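Local atomic coordinates of endoglucanase family 5 (Clostridium acetobutylicum ATCC 824, PDB entry 6PZ7), a protein that probably hydrolyses beta-1,4-glucan chains in cellulose and related plant polysaccharides, acting as a broad-specificity endoglucanase of glycoside hydrolase family 5. Residues Pro70-Asp75 with Ser117-Thr122; Glu84-Val89 with Ala96-His101; Gln127-Phe132 with Asn176-Thr181; Phe141-Glu146 with Leu172-Thr177. One frame throughout, in Å; residues are numbered along the deposited sequence. Where two conformers were deposited one is given.

Contact 1. Residues Pro70-Asp75 with Ser117-Thr122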
loop_
_atom_site.group_PDB
_atom_site.type_symbol
_atom_site.label_atom_id
_atom_site.label_comp_id
_atom_site.label_asym_id
_atom_site.label_seq_id
_atom_site.Cartn_x
_atom_site.Cartn_y
_atom_site.Cartn_z
ATOM N N PRO A 70 -20.152 -2.100 -20.791
ATOM C CA PRO A 70 -20.196 -1.068 -19.751
ATOM C C PRO A 70 -20.490 -1.581 -18.349
ATOM O O PRO A 70 -20.601 -0.779 -17.429
ATOM C CB PRO A 70 -21.326 -0.137 -20.245
ATOM C CG PRO A 70 -21.486 -0.489 -21.706
ATOM C CD PRO A 70 -21.278 -1.949 -21.729
ATOM N N SER A 71 -20.636 -2.896 -18.189
ATOM C CA SER A 71 -20.890 -3.499 -16.879
ATOM C C SER A 71 -19.619 -3.743 -16.073
ATOM O O SER A 71 -19.645 -3.712 -14.837
ATOM C CB SER A 71 -21.660 -4.809 -17.022
ATOM O OG SER A 71 -21.153 -5.586 -18.101
ATOM N N TYR A 72 -18.504 -4.036 -16.729
ATOM C CA TYR A 72 -17.222 -4.243 -16.086
ATOM C C TYR A 72 -17.349 -5.244 -14.939
ATOM O O TYR A 72 -16.845 -5.032 -13.830
ATOM C CB TYR A 72 -16.621 -2.929 -15.618
ATOM C CG TYR A 72 -16.308 -1.980 -16.741
ATOM C CD1 TYR A 72 -15.300 -2.262 -17.637
ATOM C CD2 TYR A 72 -16.971 -0.759 -16.866
ATOM C CE1 TYR A 72 -14.960 -1.351 -18.653
ATOM C CE2 TYR A 72 -16.616 0.151 -17.859
ATOM C CZ TYR A 72 -15.614 -0.165 -18.732
ATOM O OH TYR A 72 -15.235 0.710 -19.748
ATOM N N THR A 73 -17.987 -6.373 -15.215
ATOM C CA THR A 73 -18.299 -7.341 -14.165
ATOM C C THR A 73 -17.021 -7.963 -13.621
ATOM O O THR A 73 -16.214 -8.515 -14.381
ATOM C CB THR A 73 -19.186 -8.448 -14.727
ATOM O OG1 THR A 73 -20.352 -7.821 -15.270
ATOM C CG2 THR A 73 -19.562 -9.448 -13.690
ATOM N N ILE A 74 -16.859 -7.950 -12.310
ATOM C CA ILE A 74 -15.727 -8.621 -11.679
ATOM C C ILE A 74 -16.085 -10.099 -11.520
ATOM O O ILE A 74 -17.134 -10.452 -10.973
ATOM C CB ILE A 74 -15.378 -7.998 -10.307
ATOM C CG1 ILE A 74 -15.047 -6.516 -10.439
ATOM C CG2 ILE A 74 -14.187 -8.753 -9.694
ATOM C CD1 ILE A 74 -14.753 -5.820 -9.124
ATOM N N ASP A 75 -15.196 -10.963 -11.975
ATOM C CA ASP A 75 -15.418 -12.399 -11.841
ATOM C C ASP A 75 -15.741 -12.783 -10.400
ATOM O O ASP A 75 -14.968 -12.497 -9.469
ATOM C CB ASP A 75 -14.161 -13.123 -12.320
ATOM C CG ASP A 75 -14.197 -14.613 -12.083
ATOM O OD1 ASP A 75 -15.280 -15.165 -11.810
ATOM O OD2 ASP A 75 -13.120 -15.231 -12.133
ATOM N N SER A 117 -11.913 6.327 -17.664
ATOM C CA SER A 117 -11.351 5.758 -16.446
ATOM C C SER A 117 -12.249 6.014 -15.243
ATOM O O SER A 117 -12.448 5.116 -14.409
ATOM C CB SER A 117 -9.951 6.312 -16.150
ATOM O OG SER A 117 -8.964 5.805 -17.040
ATOM N N THR A 118 -12.829 7.208 -15.143
ATOM C CA THR A 118 -13.751 7.525 -14.060
ATOM C C THR A 118 -14.962 6.610 -14.088
ATOM O O THR A 118 -15.418 6.087 -13.046
ATOM C CB THR A 118 -14.185 8.981 -14.168
ATOM O OG1 THR A 118 -13.037 9.811 -13.935
ATOM C CG2 THR A 118 -15.303 9.348 -13.177
ATOM N N ASP A 119 -15.496 6.386 -15.270
ATOM C CA ASP A 119 -16.656 5.520 -15.390
ATOM C C ASP A 119 -16.303 4.109 -14.943
ATOM O O ASP A 119 -17.048 3.477 -14.188
ATOM C CB ASP A 119 -17.158 5.534 -16.833
ATOM C CG ASP A 119 -18.313 4.613 -17.019
ATOM O OD1 ASP A 119 -19.400 4.942 -16.508
ATOM O OD2 ASP A 119 -18.123 3.561 -17.624
ATOM N N GLU A 120 -15.199 3.560 -15.427
ATOM C CA GLU A 120 -14.841 2.194 -15.057
ATOM C C GLU A 120 -14.539 2.103 -13.560
ATOM O O GLU A 120 -14.913 1.127 -12.902
ATOM C CB GLU A 120 -13.675 1.682 -15.916
ATOM C CG GLU A 120 -13.455 0.222 -15.640
ATOM C CD GLU A 120 -12.492 -0.489 -16.593
ATOM O OE1 GLU A 120 -12.057 0.107 -17.597
ATOM O OE2 GLU A 120 -12.191 -1.688 -16.275
ATOM N N LEU A 121 -13.869 3.101 -12.989
ATOM C CA LEU A 121 -13.579 3.096 -11.565
ATOM C C LEU A 121 -14.851 3.065 -10.764
ATOM O O LEU A 121 -14.921 2.371 -9.746
ATOM C CB LEU A 121 -12.822 4.368 -11.216
ATOM C CG LEU A 121 -11.316 4.316 -11.209
ATOM C CD1 LEU A 121 -10.757 5.731 -10.993
ATOM C CD2 LEU A 121 -10.787 3.324 -10.134
ATOM N N THR A 122 -15.870 3.799 -11.188
ATOM C CA THR A 122 -17.152 3.774 -10.499
ATOM C C THR A 122 -17.725 2.362 -10.505
ATOM O O THR A 122 -18.166 1.855 -9.464
ATOM C CB THR A 122 -18.136 4.757 -11.156
ATOM O OG1 THR A 122 -17.591 6.077 -11.158
ATOM C CG2 THR A 122 -19.438 4.780 -10.427
HETATM O O HOH W 1 -15.651 3.335 -19.100
#
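Tyr72 and Asp119 are joined through one water, and the shorter half of this bridge is the 2.7 Å bond in which Tyr72 OH donates to the water. The same water then donates to Asp119 OD2 at 2.9 Å. Asp119 OD2 also lies near the ring plane, at the edge, 3.7 Å from Tyr72 CE2, while OD1 of the same carboxylate forms a salt bridge with Lys123. The two oxygens thus have different partners, which should restrain the rotation of the group.

The larger part of the contact is on the face of the ring. Glu120 CG stands 3.5 Å from the ring centroid, only 4° off the normal, which is the geometry of a CH-pi contact. Its carboxylate continues over the same face, turned just 9° from the ring plane, with Glu120 CD 3.3 Å from Tyr72 CE1. In this (beta/alpha)8 barrel of the TIM type, the touch joins the loop between strand 55-58 and helix 76-91 to helix 111-132. Glu120 CG is anti to the backbone N (chi1 -172°) and the chain stays extended beyond it, which lays methylene and carboxylate in turn across the tyrosine. At the backbone of the loop, Gln127 of the same helix bonds through its amide to Tyr72 O and to Ile74 N.

Contact 2. Residues Glu84-Val89 with Ala96-His101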
loop_
_atom_site.group_PDB
_atom_site.type_symbol
_atom_site.label_atom_id
_atom_site.label_comp_id
_atom_site.label_asym_id
_atom_site.label_seq_id
_atom_site.Cartn_x
_atom_site.Cartn_y
_atom_site.Cartn_z
ATOM N N GLU A 84 -11.601 -14.675 0.806
ATOM C CA GLU A 84 -10.940 -15.689 1.629
ATOM C C GLU A 84 -9.674 -15.120 2.275
ATOM O O GLU A 84 -9.392 -15.342 3.459
ATOM C CB GLU A 84 -10.573 -16.930 0.799
ATOM C CG GLU A 84 -11.738 -17.767 0.359
ATOM C CD GLU A 84 -11.386 -18.970 -0.462
ATOM O OE1 GLU A 84 -10.229 -19.160 -0.880
ATOM O OE2 GLU A 84 -12.298 -19.808 -0.693
ATOM N N VAL A 85 -8.865 -14.390 1.495
ATOM C CA VAL A 85 -7.601 -13.826 1.976
ATOM C C VAL A 85 -7.857 -12.694 2.959
ATOM O O VAL A 85 -7.241 -12.632 4.028
ATOM C CB VAL A 85 -6.708 -13.426 0.789
ATOM C CG1 VAL A 85 -5.457 -12.770 1.309
ATOM C CG2 VAL A 85 -6.378 -14.637 -0.054
ATOM N N VAL A 86 -8.803 -11.808 2.656
ATOM C CA VAL A 86 -9.227 -10.804 3.624
ATOM C C VAL A 86 -9.623 -11.470 4.932
ATOM O O VAL A 86 -9.242 -11.009 6.016
ATOM C CB VAL A 86 -10.365 -9.953 3.049
ATOM C CG1 VAL A 86 -11.051 -9.136 4.125
ATOM C CG2 VAL A 86 -9.848 -9.082 1.945
ATOM N N ASN A 87 -10.390 -12.559 4.866
ATOM C CA ASN A 87 -10.817 -13.241 6.078
ATOM C C ASN A 87 -9.663 -13.820 6.867
ATOM O O ASN A 87 -9.740 -13.839 8.100
ATOM C CB ASN A 87 -11.897 -14.291 5.800
ATOM C CG ASN A 87 -13.281 -13.678 5.682
ATOM O OD1 ASN A 87 -13.487 -12.500 6.020
ATOM N ND2 ASN A 87 -14.240 -14.474 5.226
ATOM N N TYR A 88 -8.604 -14.333 6.230
ATOM C CA TYR A 88 -7.458 -14.807 7.011
ATOM C C TYR A 88 -6.996 -13.698 7.952
ATOM O O TYR A 88 -6.661 -13.936 9.117
ATOM C CB TYR A 88 -6.277 -15.217 6.104
ATOM C CG TYR A 88 -6.469 -16.337 5.114
ATOM C CD1 TYR A 88 -7.370 -17.359 5.289
ATOM C CD2 TYR A 88 -5.683 -16.363 3.967
ATOM C CE1 TYR A 88 -7.509 -18.356 4.339
ATOM C CE2 TYR A 88 -5.816 -17.338 3.017
ATOM C CZ TYR A 88 -6.733 -18.351 3.209
ATOM O OH TYR A 88 -6.865 -19.331 2.236
ATOM N N VAL A 89 -6.859 -12.487 7.398
ATOM C CA VAL A 89 -6.339 -11.343 8.140
ATOM C C VAL A 89 -7.327 -10.902 9.228
ATOM O O VAL A 89 -6.973 -10.710 10.409
ATOM C CB VAL A 89 -6.011 -10.195 7.162
ATOM C CG1 VAL A 89 -5.557 -8.961 7.927
ATOM C CG2 VAL A 89 -4.933 -10.621 6.173
ATOM N N ALA A 96 -6.797 -5.100 7.750
ATOM C CA ALA A 96 -6.568 -5.503 6.373
ATOM C C ALA A 96 -6.727 -4.262 5.504
ATOM O O ALA A 96 -7.719 -3.534 5.648
ATOM C CB ALA A 96 -7.573 -6.573 5.932
ATOM N N ILE A 97 -5.782 -4.013 4.594
ATOM C CA ILE A 97 -5.897 -2.963 3.575
ATOM C C ILE A 97 -6.159 -3.644 2.248
ATOM O O ILE A 97 -5.350 -4.466 1.805
ATOM C CB ILE A 97 -4.630 -2.079 3.494
ATOM C CG1 ILE A 97 -4.310 -1.380 4.809
ATOM C CG2 ILE A 97 -4.814 -1.048 2.349
ATOM C CD1 ILE A 97 -2.876 -0.847 4.836
ATOM N N LEU A 98 -7.284 -3.338 1.614
ATOM C CA LEU A 98 -7.673 -3.901 0.326
ATOM C C LEU A 98 -7.624 -2.784 -0.703
ATOM O O LEU A 98 -8.267 -1.745 -0.504
ATOM C CB LEU A 98 -9.084 -4.483 0.431
ATOM C CG LEU A 98 -9.658 -5.048 -0.852
ATOM C CD1 LEU A 98 -8.913 -6.255 -1.339
ATOM C CD2 LEU A 98 -11.124 -5.391 -0.703
ATOM N N ASN A 99 -6.900 -2.996 -1.800
ATOM C CA ASN A 99 -6.716 -1.912 -2.784
ATOM C C ASN A 99 -7.128 -2.317 -4.194
ATOM O O ASN A 99 -7.657 -3.407 -4.448
ATOM C CB ASN A 99 -5.291 -1.347 -2.751
ATOM C CG ASN A 99 -4.265 -2.204 -3.447
ATOM O OD1 ASN A 99 -4.588 -3.223 -4.041
ATOM N ND2 ASN A 99 -3.000 -1.775 -3.409
ATOM N N THR A 100 -6.911 -1.372 -5.137
ATOM C CA THR A 100 -6.600 -1.707 -6.520
ATOM C C THR A 100 -5.101 -1.508 -6.711
ATOM O O THR A 100 -4.495 -0.650 -6.066
ATOM C CB THR A 100 -7.386 -0.868 -7.537
ATOM O OG1 THR A 100 -6.950 0.513 -7.538
ATOM C CG2 THR A 100 -8.895 -0.907 -7.296
ATOM N N HIS A 101 -4.493 -2.319 -7.587
ATOM C CA HIS A 101 -3.028 -2.437 -7.623
ATOM C C HIS A 101 -2.551 -2.181 -9.031
ATOM O O HIS A 101 -2.580 -1.014 -9.487
ATOM C CB HIS A 101 -2.486 -3.668 -6.903
ATOM C CG HIS A 101 -1.104 -3.472 -6.402
ATOM N ND1 HIS A 101 -0.842 -2.821 -5.221
ATOM C CD2 HIS A 101 0.092 -3.831 -6.935
ATOM C CE1 HIS A 101 0.474 -2.796 -5.058
ATOM N NE2 HIS A 101 1.054 -3.433 -6.065
#
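No ring enters the touch between Val89 and Ala96; the two flat side chains to note both stand clear of it. The Tyr88 ring has Glu84 O 3.4 Å above one face, displaced toward the rim, and the His101 ring meets the Asn99 amide at its edge. There Asn99 ND2 donates to His101 ND1 at 3.0 Å, with an N-H...N angle of 161° and the donor 2° out of the imidazole plane, while Asn99 ND2 also reaches Gln142 OE1.

Helix 76-91 and strand 95-99 are the last two members of a beta-alpha-beta unit that begins with strand 55-58, a repeating element of the TIM barrel. The contact is the inward face of that helix lying on the outside of the strand. Alternation along the strand makes the selection: the CB atoms of Ala96 and Leu98 point at the helix and that of Ile97 points away from it. No hydrogen bond crosses between the segments, and all four touching residues are buried. Phe132 and Ile128 of the next helix pack on Leu98, and Ile58 and Val56 of the preceding strand receive Val86 and Val89.

Leu98 CD1 meets Val86 CG2 loosely, at 4.4 Å. Val89 comes closer: CG1, held anti to the backbone N (chi1 176°), lies 3.7 Å from Ala96 CB.

Contact 3. Residues Gln127-Phe132 with Asn176-Thr181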
loop_
_atom_site.group_PDB
_atom_site.type_symbol
_atom_site.label_atom_id
_atom_site.label_comp_id
_atom_site.label_asym_id
_atom_site.label_seq_id
_atom_site.Cartn_x
_atom_site.Cartn_y
_atom_site.Cartn_z
ATOM N N GLN A 127 -18.605 -2.555 -7.200
ATOM C CA GLN A 127 -18.676 -3.985 -6.934
ATOM C C GLN A 127 -17.784 -4.407 -5.759
ATOM O O GLN A 127 -18.180 -5.224 -4.935
ATOM C CB GLN A 127 -18.300 -4.763 -8.198
ATOM C CG GLN A 127 -19.329 -4.679 -9.303
ATOM C CD GLN A 127 -18.776 -5.220 -10.589
ATOM O OE1 GLN A 127 -18.838 -6.432 -10.821
ATOM N NE2 GLN A 127 -18.169 -4.361 -11.372
ATOM N N ILE A 128 -16.551 -3.906 -5.694
ATOM C CA ILE A 128 -15.668 -4.257 -4.578
ATOM C C ILE A 128 -16.291 -3.794 -3.267
ATOM O O ILE A 128 -16.419 -4.547 -2.299
ATOM C CB ILE A 128 -14.267 -3.644 -4.754
ATOM C CG1 ILE A 128 -13.564 -4.071 -6.041
ATOM C CG2 ILE A 128 -13.357 -3.979 -3.520
ATOM C CD1 ILE A 128 -12.355 -3.192 -6.384
ATOM N N ALA A 129 -16.715 -2.539 -3.236
ATOM C CA ALA A 129 -17.284 -1.973 -2.020
ATOM C C ALA A 129 -18.538 -2.722 -1.604
ATOM O O ALA A 129 -18.723 -3.027 -0.412
ATOM C CB ALA A 129 -17.555 -0.487 -2.220
ATOM N N ASN A 130 -19.410 -3.058 -2.556
ATOM C CA ASN A 130 -20.619 -3.799 -2.214
ATOM C C ASN A 130 -20.287 -5.138 -1.568
ATOM O O ASN A 130 -20.905 -5.524 -0.564
ATOM C CB ASN A 130 -21.472 -3.966 -3.478
ATOM C CG ASN A 130 -22.707 -4.821 -3.258
ATOM O OD1 ASN A 130 -22.812 -5.942 -3.766
ATOM N ND2 ASN A 130 -23.626 -4.313 -2.486
ATOM N N ARG A 131 -19.315 -5.867 -2.132
ATOM C CA ARG A 131 -18.986 -7.181 -1.596
ATOM C C ARG A 131 -18.488 -7.084 -0.160
ATOM O O ARG A 131 -18.774 -7.968 0.668
ATOM C CB ARG A 131 -17.939 -7.874 -2.475
ATOM C CG ARG A 131 -17.365 -9.147 -1.862
ATOM C CD ARG A 131 -18.434 -10.227 -1.662
ATOM N NE ARG A 131 -18.751 -10.890 -2.926
ATOM C CZ ARG A 131 -18.241 -12.062 -3.320
ATOM N NH1 ARG A 131 -17.377 -12.725 -2.555
ATOM N NH2 ARG A 131 -18.599 -12.561 -4.500
ATOM N N PHE A 132 -17.737 -6.030 0.159
ATOM C CA PHE A 132 -17.059 -5.907 1.445
ATOM C C PHE A 132 -17.729 -4.926 2.405
ATOM O O PHE A 132 -17.153 -4.586 3.443
ATOM C CB PHE A 132 -15.582 -5.548 1.189
ATOM C CG PHE A 132 -14.791 -6.691 0.597
ATOM C CD1 PHE A 132 -14.264 -7.661 1.441
ATOM C CD2 PHE A 132 -14.636 -6.828 -0.757
ATOM C CE1 PHE A 132 -13.601 -8.758 0.915
ATOM C CE2 PHE A 132 -13.943 -7.901 -1.284
ATOM C CZ PHE A 132 -13.452 -8.890 -0.432
ATOM N N ASN A 176 -16.457 8.532 -3.260
ATOM C CA ASN A 176 -17.904 8.700 -3.356
ATOM C C ASN A 176 -18.595 7.370 -3.668
ATOM O O ASN A 176 -19.668 7.064 -3.137
ATOM C CB ASN A 176 -18.258 9.729 -4.428
ATOM C CG ASN A 176 -18.070 11.173 -3.965
ATOM O OD1 ASN A 176 -18.029 11.457 -2.788
ATOM N ND2 ASN A 176 -17.979 12.079 -4.927
ATOM N N THR A 177 -18.009 6.583 -4.564
ATOM C CA THR A 177 -18.587 5.285 -4.922
ATOM C C THR A 177 -18.619 4.353 -3.718
ATOM O O THR A 177 -19.630 3.700 -3.448
ATOM C CB THR A 177 -17.795 4.656 -6.055
ATOM O OG1 THR A 177 -17.846 5.490 -7.218
ATOM C CG2 THR A 177 -18.284 3.282 -6.432
ATOM N N ILE A 178 -17.518 4.280 -2.973
ATOM C CA ILE A 178 -17.485 3.474 -1.757
ATOM C C ILE A 178 -18.594 3.913 -0.821
ATOM O O ILE A 178 -19.378 3.093 -0.301
ATOM C CB ILE A 178 -16.093 3.582 -1.102
ATOM C CG1 ILE A 178 -15.043 2.832 -1.935
ATOM C CG2 ILE A 178 -16.157 3.078 0.337
ATOM C CD1 ILE A 178 -13.625 3.259 -1.686
ATOM N N ARG A 179 -18.628 5.197 -0.496
ATOM C CA ARG A 179 -19.577 5.666 0.515
ATOM C C ARG A 179 -21.026 5.456 0.078
ATOM O O ARG A 179 -21.887 5.178 0.922
ATOM C CB ARG A 179 -19.308 7.130 0.832
ATOM C CG ARG A 179 -17.917 7.404 1.437
ATOM C CD ARG A 179 -17.976 7.763 2.894
ATOM N NE ARG A 179 -16.675 8.087 3.442
ATOM C CZ ARG A 179 -15.869 7.231 4.082
ATOM N NH1 ARG A 179 -16.230 5.964 4.250
ATOM N NH2 ARG A 179 -14.690 7.623 4.530
ATOM N N SER A 180 -21.292 5.531 -1.228
ATOM C CA SER A 180 -22.640 5.403 -1.764
ATOM C C SER A 180 -23.226 4.027 -1.524
ATOM O O SER A 180 -24.454 3.866 -1.571
ATOM C CB SER A 180 -22.624 5.685 -3.267
ATOM O OG SER A 180 -22.129 4.575 -4.000
ATOM N N THR A 181 -22.393 3.029 -1.302
ATOM C CA THR A 181 -22.890 1.669 -1.084
ATOM C C THR A 181 -23.417 1.426 0.330
ATOM O O THR A 181 -24.071 0.381 0.565
ATOM C CB THR A 181 -21.822 0.631 -1.442
ATOM O OG1 THR A 181 -20.675 0.760 -0.575
ATOM C CG2 THR A 181 -21.382 0.758 -2.873
#
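Thr181 faces Ala129 with both branches of its side chain, and its chi1 of 63° decides how. That torsion sets OG1 between the backbone N and the carbonyl carbon, and CG2 anti to the carbonyl carbon. Thr181 OG1 then comes to 3.7 Å from Ala129 CB, and Thr181 CG2 to 4.1 Å from the same methyl. Thr181 CG2 also reaches toward the backbone of the facing helix, lying 4.3 Å from Asn130 N.

The hydroxyl is not left to the methyl alone. Thr181 OG1 donates to Ile178 O over 2.7 Å, tilted 17° from the carbonyl plane, and the same oxygen accepts Thr181 N at 3.2 Å. Two bonds from Thr181 therefore grip Ile178 O, and the one from OG1 restrains the side chain's rotation. Asn185 ND2 bonds to both Thr181 OG1 and Ala129 O, a polar link between the two segments from outside them.

Close approach of the backbones is the other feature. The CA atoms of Ala129 and Ile178 are 5.5 Å apart, a spacing that the small alanine side chain permits; Ala129 CB lies 4.2 Å from Ile178 CG1. Helices 111-132 and 161-180 are successive outer helices of the barrel, meeting here near their C-terminal ends. Inward of the pair lies strand 139-142, whose Phe141 takes the side chains of both Ala129 and Ile178, while Phe132 faces helix 76-91 on the far flank.

Contact 4. Residues Phe141-Glu146 with Leu172-Thr177. Unlike the reference sequence in segment 141-146: Gln142 (reference Glu). With EDO (1,2-ethanediol), chain C.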
loop_
_atom_site.group_PDB
_atom_site.type_symbol
_atom_site.label_atom_id
_atom_site.label_comp_id
_atom_site.label_asym_id
_atom_site.label_seq_id
_atom_site.Cartn_x
_atom_site.Cartn_y
_atom_site.Cartn_z
ATOM N N PHE A 141 -10.132 0.403 2.894
ATOM C CA PHE A 141 -10.005 0.410 1.446
ATOM C C PHE A 141 -8.926 1.406 1.049
ATOM O O PHE A 141 -8.875 2.502 1.599
ATOM C CB PHE A 141 -11.321 0.797 0.743
ATOM C CG PHE A 141 -12.458 -0.183 0.889
ATOM C CD1 PHE A 141 -12.285 -1.493 1.244
ATOM C CD2 PHE A 141 -13.738 0.254 0.651
ATOM C CE1 PHE A 141 -13.381 -2.348 1.372
ATOM C CE2 PHE A 141 -14.833 -0.576 0.802
ATOM C CZ PHE A 141 -14.661 -1.886 1.115
ATOM N N GLN A 142 -8.099 1.059 0.066
ATOM C CA GLN A 142 -7.112 1.968 -0.507
ATOM C C GLN A 142 -7.509 2.116 -1.981
ATOM O O GLN A 142 -7.561 1.135 -2.727
ATOM C CB GLN A 142 -5.726 1.386 -0.332
ATOM C CG GLN A 142 -4.632 2.109 -1.071
ATOM C CD GLN A 142 -3.323 1.326 -1.060
ATOM O OE1 GLN A 142 -2.755 1.032 -2.146
ATOM N NE2 GLN A 142 -2.848 1.001 0.062
ATOM N N THR A 143 -7.832 3.331 -2.394
ATOM C CA THR A 143 -8.497 3.528 -3.685
ATOM C C THR A 143 -7.662 3.080 -4.866
ATOM O O THR A 143 -8.177 2.434 -5.789
ATOM C CB THR A 143 -8.879 5.007 -3.825
ATOM O OG1 THR A 143 -7.700 5.779 -3.666
ATOM C CG2 THR A 143 -9.951 5.423 -2.827
ATOM N N LEU A 144 -6.376 3.443 -4.849
ATOM C CA LEU A 144 -5.433 3.294 -5.937
ATOM C C LEU A 144 -4.081 2.995 -5.318
ATOM O O LEU A 144 -3.796 3.409 -4.188
ATOM C CB LEU A 144 -5.334 4.585 -6.747
ATOM C CG LEU A 144 -6.634 5.154 -7.339
ATOM C CD1 LEU A 144 -6.404 6.545 -7.862
ATOM C CD2 LEU A 144 -7.118 4.231 -8.440
ATOM N N ASN A 145 -3.199 2.335 -6.080
ATOM C CA ASN A 145 -1.863 1.980 -5.588
ATOM C C ASN A 145 -0.850 3.079 -5.916
ATOM O O ASN A 145 -0.537 3.924 -5.070
ATOM C CB ASN A 145 -1.452 0.635 -6.200
ATOM C CG ASN A 145 -0.030 0.290 -5.877
ATOM O OD1 ASN A 145 0.381 0.420 -4.738
ATOM N ND2 ASN A 145 0.723 -0.171 -6.839
ATOM N N GLU A 146 -0.327 3.086 -7.135
ATOM C CA GLU A 146 0.645 4.067 -7.604
ATOM C C GLU A 146 0.149 4.641 -8.929
ATOM O O GLU A 146 0.707 4.380 -10.011
ATOM C CB GLU A 146 2.008 3.415 -7.768
ATOM C CG GLU A 146 2.598 3.016 -6.413
ATOM C CD GLU A 146 3.958 2.414 -6.466
ATOM O OE1 GLU A 146 4.500 2.195 -7.580
ATOM O OE2 GLU A 146 4.538 2.087 -5.391
ATOM N N LEU A 172 -11.548 11.010 -5.638
ATOM C CA LEU A 172 -12.881 11.477 -5.269
ATOM C C LEU A 172 -13.958 10.526 -5.768
ATOM O O LEU A 172 -14.873 10.178 -5.018
ATOM C CB LEU A 172 -13.127 12.874 -5.843
ATOM C CG LEU A 172 -14.517 13.448 -5.607
ATOM C CD1 LEU A 172 -14.823 13.529 -4.170
ATOM C CD2 LEU A 172 -14.641 14.819 -6.286
ATOM N N THR A 173 -13.851 10.099 -7.029
ATOM C CA THR A 173 -14.796 9.154 -7.597
ATOM C C THR A 173 -14.827 7.887 -6.758
ATOM O O THR A 173 -15.900 7.358 -6.433
ATOM C CB THR A 173 -14.380 8.804 -9.030
ATOM O OG1 THR A 173 -14.459 9.961 -9.876
ATOM C CG2 THR A 173 -15.275 7.720 -9.605
ATOM N N ALA A 174 -13.653 7.347 -6.439
ATOM C CA ALA A 174 -13.605 6.108 -5.649
ATOM C C ALA A 174 -14.209 6.285 -4.257
ATOM O O ALA A 174 -14.988 5.448 -3.804
ATOM C CB ALA A 174 -12.178 5.611 -5.591
ATOM N N VAL A 175 -13.869 7.365 -3.556
ATOM C CA VAL A 175 -14.436 7.606 -2.229
ATOM C C VAL A 175 -15.950 7.734 -2.308
ATOM O O VAL A 175 -16.686 7.140 -1.508
ATOM C CB VAL A 175 -13.801 8.841 -1.556
ATOM C CG1 VAL A 175 -14.611 9.275 -0.355
ATOM C CG2 VAL A 175 -12.345 8.542 -1.155
ATOM N N ASN A 176 -16.457 8.532 -3.260
ATOM C CA ASN A 176 -17.904 8.700 -3.356
ATOM C C ASN A 176 -18.595 7.370 -3.668
ATOM O O ASN A 176 -19.668 7.064 -3.137
ATOM C CB ASN A 176 -18.258 9.729 -4.428
ATOM C CG ASN A 176 -18.070 11.173 -3.965
ATOM O OD1 ASN A 176 -18.029 11.457 -2.788
ATOM N ND2 ASN A 176 -17.979 12.079 -4.927
ATOM N N THR A 177 -18.009 6.583 -4.564
ATOM C CA THR A 177 -18.587 5.285 -4.922
ATOM C C THR A 177 -18.619 4.353 -3.718
ATOM O O THR A 177 -19.630 3.700 -3.448
ATOM C CB THR A 177 -17.795 4.656 -6.055
ATOM O OG1 THR A 177 -17.846 5.490 -7.218
ATOM C CG2 THR A 177 -18.284 3.282 -6.432
HETATM C C1 EDO C . 7.749 0.736 -7.142
HETATM O O1 EDO C . 6.434 0.395 -7.611
HETATM C C2 EDO C . 7.780 0.846 -5.630
HETATM O O2 EDO C . 7.138 2.050 -5.204
#
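Thr143 and Ala174 make the tight part of this contact: Thr143 CG2 lies 3.6 Å from Ala174 CB, methyl against methyl, whereas Val175 CG2 stands off at 4.3 Å from the same Thr143 CG2. With chi1 at 56°, CG2 is anti to the carbonyl carbon and faces the helix, and OG1 turns to Asn171 in a hydrogen bond. The three touching residues are all buried.

At the other end of the segment Glu146 is partly exposed and far from helix 161-180. A 1,2-ethanediol, probably from the crystallisation liquor, spans its carboxylate, O1 donating to Glu146 OE1 and O2 to Glu146 OE2, each at 2.6 Å; His221 also bonds OE2. Asn145-Glu146 follows the fourth barrel strand, where family 5 enzymes carry their acid/base, consistent with an active-site role.

Helix 161-180 packs outside the end of strand 139-142, with strand 190-193 packing on Thr143 and helix 111-132 meeting Thr173 and Thr177.

Contacts 2 and 4 are the buried ones, each setting an outer helix against the barrel wall: contact 2 on strand 95-99, contact 4 at the residue just past the end of neighbouring strand 139-142. Both rest on aliphatic contacts with no hydrogen bond across. Contacts 1 and 3 lie farther out, their centres about 22 and 19 Å from that of the chain, and are only partly buried. Both use helix 111-132, and polar groups enter: water and carboxylates in contact 1, a threonine hydroxyl in contact 3. Gln127 ties these two together. Contacts 3 and 4 share helix 161-180. Leu98 O to Gln142 N bonds the strands of contacts 2 and 4, and Thr100 OG1 to Thr143 O follows just beyond them.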